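Local structure of serine racemase (Enterococcus faecalis, 4ECL) at residues P243-K248 / T334-D339; A7-N12 / L368-R373. The protein belongs to the alanine racemase family, whose members pair a TIM-barrel domain with a domain made mainly of beta strands. One frame throughout, in Å; residues are numbered along the deposited sequence.

Contact 1: P243-K248 / T334-D339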
loop_
_atom_site.group_PDB
_atom_site.type_symbol
_atom_site.label_atom_id
_atom_site.label_comp_id
_atom_site.label_asym_id
_atom_site.label_seq_id
_atom_site.Cartn_x
_atom_site.Cartn_y
_atom_site.Cartn_z
ATOM N N PRO A 243 -16.726 10.892 9.765
ATOM C CA PRO A 243 -15.838 10.144 8.858
ATOM C C PRO A 243 -15.984 10.599 7.409
ATOM O O PRO A 243 -17.104 10.758 6.906
ATOM C CB PRO A 243 -16.316 8.693 9.004
ATOM C CG PRO A 243 -17.727 8.792 9.509
ATOM C CD PRO A 243 -17.743 10.022 10.382
ATOM N N VAL A 244 -14.850 10.822 6.757
ATOM C CA VAL A 244 -14.827 11.318 5.388
ATOM C C VAL A 244 -14.753 10.185 4.354
ATOM O O VAL A 244 -15.349 10.274 3.268
ATOM C CB VAL A 244 -13.642 12.292 5.191
ATOM C CG1 VAL A 244 -13.498 12.700 3.726
ATOM C CG2 VAL A 244 -13.818 13.522 6.085
ATOM N N LEU A 245 -14.027 9.120 4.694
ATOM C CA LEU A 245 -13.747 8.060 3.725
ATOM C C LEU A 245 -14.664 6.850 3.828
ATOM O O LEU A 245 -14.907 6.330 4.917
ATOM C CB LEU A 245 -12.287 7.603 3.854
ATOM C CG LEU A 245 -11.766 6.502 2.923
ATOM C CD1 LEU A 245 -10.288 6.726 2.624
ATOM C CD2 LEU A 245 -11.975 5.108 3.533
ATOM N N SER A 246 -15.138 6.377 2.679
ATOM C CA SER A 246 -15.750 5.059 2.600
ATOM C C SER A 246 -14.996 4.196 1.607
ATOM O O SER A 246 -14.465 4.711 0.625
ATOM C CB SER A 246 -17.208 5.163 2.157
ATOM O OG SER A 246 -18.004 5.626 3.219
ATOM N N LEU A 247 -14.964 2.891 1.862
ATOM C CA LEU A 247 -14.373 1.915 0.935
ATOM C C LEU A 247 -15.427 0.926 0.428
ATOM O O LEU A 247 -16.088 0.242 1.223
ATOM C CB LEU A 247 -13.237 1.155 1.609
ATOM C CG LEU A 247 -12.566 0.025 0.809
ATOM C CD1 LEU A 247 -11.869 0.551 -0.435
ATOM C CD2 LEU A 247 -11.602 -0.750 1.693
ATOM N N LYS A 248 -15.566 0.837 -0.894
ATOM C CA LYS A 248 -16.684 0.109 -1.506
ATOM C C LYS A 248 -16.201 -0.860 -2.577
ATOM O O LYS A 248 -15.144 -0.661 -3.174
ATOM C CB LYS A 248 -17.652 1.083 -2.170
ATOM C CG LYS A 248 -18.106 2.238 -1.313
ATOM C CD LYS A 248 -19.302 1.880 -0.471
ATOM C CE LYS A 248 -19.887 3.136 0.149
ATOM N NZ LYS A 248 -21.139 2.883 0.898
ATOM N N THR A 334 -19.916 -2.494 1.357
ATOM C CA THR A 334 -19.249 -1.421 2.081
ATOM C C THR A 334 -18.239 -2.044 3.041
ATOM O O THR A 334 -18.622 -2.733 3.988
ATOM C CB THR A 334 -20.295 -0.573 2.833
ATOM O OG1 THR A 334 -21.118 0.094 1.872
ATOM C CG2 THR A 334 -19.637 0.467 3.722
ATOM N N LEU A 335 -16.952 -1.849 2.770
ATOM C CA LEU A 335 -15.908 -2.427 3.611
ATOM C C LEU A 335 -15.510 -1.454 4.714
ATOM O O LEU A 335 -15.046 -1.851 5.789
ATOM C CB LEU A 335 -14.680 -2.812 2.775
ATOM C CG LEU A 335 -14.899 -3.892 1.712
ATOM C CD1 LEU A 335 -15.450 -3.300 0.405
ATOM C CD2 LEU A 335 -13.618 -4.679 1.453
ATOM N N ILE A 336 -15.680 -0.172 4.424
ATOM C CA ILE A 336 -15.505 0.881 5.412
ATOM C C ILE A 336 -16.589 1.885 5.106
ATOM O O ILE A 336 -16.700 2.329 3.959
ATOM C CB ILE A 336 -14.140 1.598 5.277
ATOM C CG1 ILE A 336 -12.982 0.666 5.639
ATOM C CG2 ILE A 336 -14.099 2.839 6.177
ATOM C CD1 ILE A 336 -11.607 1.279 5.401
ATOM N N GLY A 337 -17.396 2.233 6.108
ATOM C CA GLY A 337 -18.481 3.175 5.903
ATOM C C GLY A 337 -19.842 2.719 6.416
ATOM O O GLY A 337 -19.937 1.781 7.212
ATOM N N LYS A 338 -20.896 3.393 5.957
ATOM C CA LYS A 338 -22.265 3.134 6.428
ATOM C C LYS A 338 -23.130 2.497 5.356
ATOM O O LYS A 338 -22.989 2.791 4.166
ATOM C CB LYS A 338 -22.965 4.429 6.860
ATOM C CG LYS A 338 -22.320 5.189 7.985
ATOM C CD LYS A 338 -23.163 6.422 8.333
ATOM C CE LYS A 338 -22.365 7.478 9.118
ATOM N NZ LYS A 338 -21.290 8.123 8.299
ATOM N N ASP A 339 -24.047 1.644 5.799
ATOM C CA ASP A 339 -25.014 1.012 4.922
ATOM C C ASP A 339 -26.212 0.630 5.769
ATOM O O ASP A 339 -26.078 -0.098 6.756
ATOM C CB ASP A 339 -24.408 -0.221 4.261
ATOM C CG ASP A 339 -25.334 -0.854 3.236
ATOM O OD1 ASP A 339 -26.304 -0.186 2.805
ATOM O OD2 ASP A 339 -25.079 -2.020 2.856
HETATM O O HOH W 1 -20.280 5.674 5.153
#

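Contact 2: A7-N12 / L368-R373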
loop_
_atom_site.group_PDB
_atom_site.type_symbol
_atom_site.label_atom_id
_atom_site.label_comp_id
_atom_site.label_asym_id
_atom_site.label_seq_id
_atom_site.Cartn_x
_atom_site.Cartn_y
_atom_site.Cartn_z
ATOM N N ALA A 7 -13.845 -1.435 -7.408
ATOM C CA ALA A 7 -13.630 -1.084 -6.011
ATOM C C ALA A 7 -13.186 0.353 -5.976
ATOM O O ALA A 7 -12.419 0.790 -6.833
ATOM C CB ALA A 7 -12.576 -1.985 -5.378
ATOM N N TYR A 8 -13.659 1.096 -4.984
ATOM C CA TYR A 8 -13.412 2.524 -4.970
ATOM C C TYR A 8 -13.545 3.107 -3.584
ATOM O O TYR A 8 -14.142 2.490 -2.692
ATOM C CB TYR A 8 -14.357 3.238 -5.943
ATOM C CG TYR A 8 -15.811 2.934 -5.699
ATOM C CD1 TYR A 8 -16.397 1.803 -6.244
ATOM C CD2 TYR A 8 -16.600 3.772 -4.917
ATOM C CE1 TYR A 8 -17.737 1.505 -6.030
ATOM C CE2 TYR A 8 -17.948 3.484 -4.691
ATOM C CZ TYR A 8 -18.501 2.349 -5.255
ATOM O OH TYR A 8 -19.822 2.039 -5.049
ATOM N N LEU A 9 -12.950 4.283 -3.411
ATOM C CA LEU A 9 -13.107 5.071 -2.208
ATOM C C LEU A 9 -14.106 6.172 -2.496
ATOM O O LEU A 9 -14.114 6.750 -3.585
ATOM C CB LEU A 9 -11.782 5.698 -1.780
ATOM C CG LEU A 9 -10.685 4.738 -1.319
ATOM C CD1 LEU A 9 -9.356 5.460 -1.244
ATOM C CD2 LEU A 9 -11.043 4.132 0.026
ATOM N N GLU A 10 -14.943 6.456 -1.505
ATOM C CA GLU A 10 -15.936 7.505 -1.614
ATOM C C GLU A 10 -15.576 8.534 -0.561
ATOM O O GLU A 10 -15.425 8.201 0.616
ATOM C CB GLU A 10 -17.343 6.932 -1.374
ATOM C CG GLU A 10 -18.180 6.789 -2.624
ATOM C CD GLU A 10 -19.634 6.418 -2.328
ATOM O OE1 GLU A 10 -20.214 5.629 -3.102
ATOM O OE2 GLU A 10 -20.191 6.922 -1.327
ATOM N N ILE A 11 -15.377 9.773 -0.999
ATOM C CA ILE A 11 -14.921 10.854 -0.125
ATOM C C ILE A 11 -16.074 11.812 0.167
ATOM O O ILE A 11 -16.556 12.508 -0.736
ATOM C CB ILE A 11 -13.771 11.640 -0.781
ATOM C CG1 ILE A 11 -12.609 10.707 -1.108
ATOM C CG2 ILE A 11 -13.284 12.748 0.134
ATOM C CD1 ILE A 11 -12.063 9.982 0.103
ATOM N N ASN A 12 -16.529 11.834 1.420
ATOM C CA ASN A 12 -17.663 12.680 1.784
ATOM C C ASN A 12 -17.185 14.111 2.046
ATOM O O ASN A 12 -16.756 14.448 3.162
ATOM C CB ASN A 12 -18.410 12.119 2.999
ATOM C CG ASN A 12 -19.729 12.867 3.277
ATOM O OD1 ASN A 12 -19.856 14.051 2.973
ATOM N ND2 ASN A 12 -20.711 12.165 3.841
ATOM N N LEU A 368 -7.226 1.769 -6.350
ATOM C CA LEU A 368 -8.612 2.116 -6.010
ATOM C C LEU A 368 -9.023 3.418 -6.669
ATOM O O LEU A 368 -8.290 4.398 -6.600
ATOM C CB LEU A 368 -8.760 2.266 -4.492
ATOM C CG LEU A 368 -8.638 1.001 -3.644
ATOM C CD1 LEU A 368 -8.617 1.336 -2.158
ATOM C CD2 LEU A 368 -9.793 0.067 -3.975
ATOM N N ASN A 369 -10.207 3.454 -7.280
ATOM C CA ASN A 369 -10.698 4.710 -7.830
ATOM C C ASN A 369 -11.225 5.594 -6.710
ATOM O O ASN A 369 -11.678 5.098 -5.684
ATOM C CB ASN A 369 -11.760 4.477 -8.901
ATOM C CG ASN A 369 -11.177 3.869 -10.169
ATOM O OD1 ASN A 369 -11.441 2.708 -10.502
ATOM N ND2 ASN A 369 -10.371 4.654 -10.878
ATOM N N ILE A 370 -11.144 6.905 -6.894
ATOM C CA ILE A 370 -11.611 7.830 -5.860
ATOM C C ILE A 370 -12.758 8.699 -6.352
ATOM O O ILE A 370 -12.638 9.385 -7.367
ATOM C CB ILE A 370 -10.470 8.710 -5.318
ATOM C CG1 ILE A 370 -9.358 7.821 -4.756
ATOM C CG2 ILE A 370 -10.997 9.655 -4.263
ATOM C CD1 ILE A 370 -8.318 8.565 -3.966
ATOM N N ILE A 371 -13.874 8.647 -5.634
ATOM C CA ILE A 371 -15.067 9.395 -6.004
ATOM C C ILE A 371 -15.533 10.348 -4.894
ATOM O O ILE A 371 -15.642 9.957 -3.730
ATOM C CB ILE A 371 -16.220 8.439 -6.391
ATOM C CG1 ILE A 371 -16.020 7.910 -7.811
ATOM C CG2 ILE A 371 -17.554 9.133 -6.319
ATOM C CD1 ILE A 371 -15.228 6.635 -7.879
ATOM N N ARG A 372 -15.808 11.598 -5.266
ATOM C CA ARG A 372 -16.335 12.592 -4.324
ATOM C C ARG A 372 -17.811 12.353 -4.052
ATOM O O ARG A 372 -18.552 11.986 -4.953
ATOM C CB ARG A 372 -16.168 14.015 -4.871
ATOM C CG ARG A 372 -14.756 14.365 -5.289
ATOM C CD ARG A 372 -14.649 15.803 -5.777
ATOM N NE ARG A 372 -13.305 16.087 -6.274
ATOM C CZ ARG A 372 -12.986 16.177 -7.562
ATOM N NH1 ARG A 372 -13.921 16.029 -8.495
ATOM N NH2 ARG A 372 -11.732 16.430 -7.917
ATOM N N ARG A 373 -18.230 12.569 -2.808
ATOM C CA ARG A 373 -19.647 12.554 -2.448
ATOM C C ARG A 373 -19.960 13.624 -1.397
ATOM O O ARG A 373 -19.534 14.777 -1.505
ATOM C CB ARG A 373 -20.060 11.175 -1.928
ATOM C CG ARG A 373 -20.024 10.073 -2.978
ATOM C CD ARG A 373 -21.079 10.302 -4.056
ATOM N NE ARG A 373 -21.002 9.307 -5.124
ATOM C CZ ARG A 373 -21.508 8.082 -5.037
ATOM N NH1 ARG A 373 -22.124 7.697 -3.926
ATOM N NH2 ARG A 373 -21.397 7.241 -6.058
#

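Contact 1: P243-K248 / T334-D339
L247 meets both L335 and I336, and these three residues form a classic beta bulge in the C-terminal, mainly beta domain of an alanine racemase fold. L247 CB rests 3.8 Å from I336 CB. The L247 side chain also slants across L335, with CD2 3.9 Å from L335 CB. L247 CG stands anti to the backbone N (chi1 176°), which sends CG and CD2 to the side where L335 lies. I336 CG2 reaches the other way, to L245 CD2. On their far side, L245 and L247 pack against strand 7-11 through L9.

The bulge shows in the backbone bonds. L247 and I336 are an antiparallel hydrogen-bonded pair, yet K248 is matched with T334, one residue out of step. L247 O takes two N-H groups. L335 N is 2.7 Å from L247 O and lies nearly along the C=O axis. I336 N is farther from L247 O, at 3.3 Å, and comes in on a lone pair in the carbonyl plane. I336 O in return accepts from L247 N at 2.8 Å. The chain turns a corner at L335, I336 and G337, so 338-339 leaves this sheet and pairs with strand 342-344.

The polar edge lies on the side of K248 and T334, which run side by side and point the same way. The K248 chain bends at chi2 (-86°), and its amine ends alongside the T334 hydroxyl. K248 NZ and T334 OG1 are hydrogen-bonded at 3.0 Å. A water hydrogen-bonds S246 OG, but its link to K338 N is very short and therefore doubtful. G337 passes close to S246, with its CA 3.7 Å from S246 OG.

Contact 2: A7-N12 / L368-R373
Y8, L9, E10 and I11 pair in parallel with N369, I370, I371 and R372, joining the two ends of the chain within the mixed sheet of the C-terminal, mainly beta domain. The backbone bonds pass back and forth in a regular way. L9 N binds N369 O at 2.7 Å, and L9 O accepts from I371 N. I11 repeats this with I371 O and R373 N. At the start, the bond from N369 N to A7 O is weak.

On one face L9 crosses L368 at about a right angle, and I11 CG1 sits 3.7 Å from I370 CG2. On the other face Y8 CB touches I371 CD1. E10 and R373 form a salt bridge there, with OE1 2.9 Å from R373 NH1. E10 OE1 lies over one face of the guanidinium, well out of its plane. The attraction is therefore one of charge alone, and R373 is poorly ordered.

N12 ends the pairing as N-cap of helix 13-25, its OD1 taking N15 N. Strand 245-257 borders strand 7-11 through backbone bonds of K248 to Y8 and S246 to E10, and V244 just ahead of it bonds N12. Helix 46-55 meets I370 and R372.

The two contacts lie side by side in one mixed sheet, their centres about 9 Å apart. Strand 7-11 of contact 2 is the antiparallel neighbour of strand 245-257 of contact 1. Backbone bonds join the contacts, from S246 N to E10 O and from N12 N to V244 O. In this part of the sheet the neighbours run 369-372, 7-11, 245-257 and then 332-334 with the bulge after it; 275-280 also pairs with 245-257. Along the sequence, contact 1 is nested inside the long loop closed by contact 2. The N-terminal strand is thus built into the C-terminal domain before the chain enters the TIM barrel, so both ends of the chain belong to the same sheet.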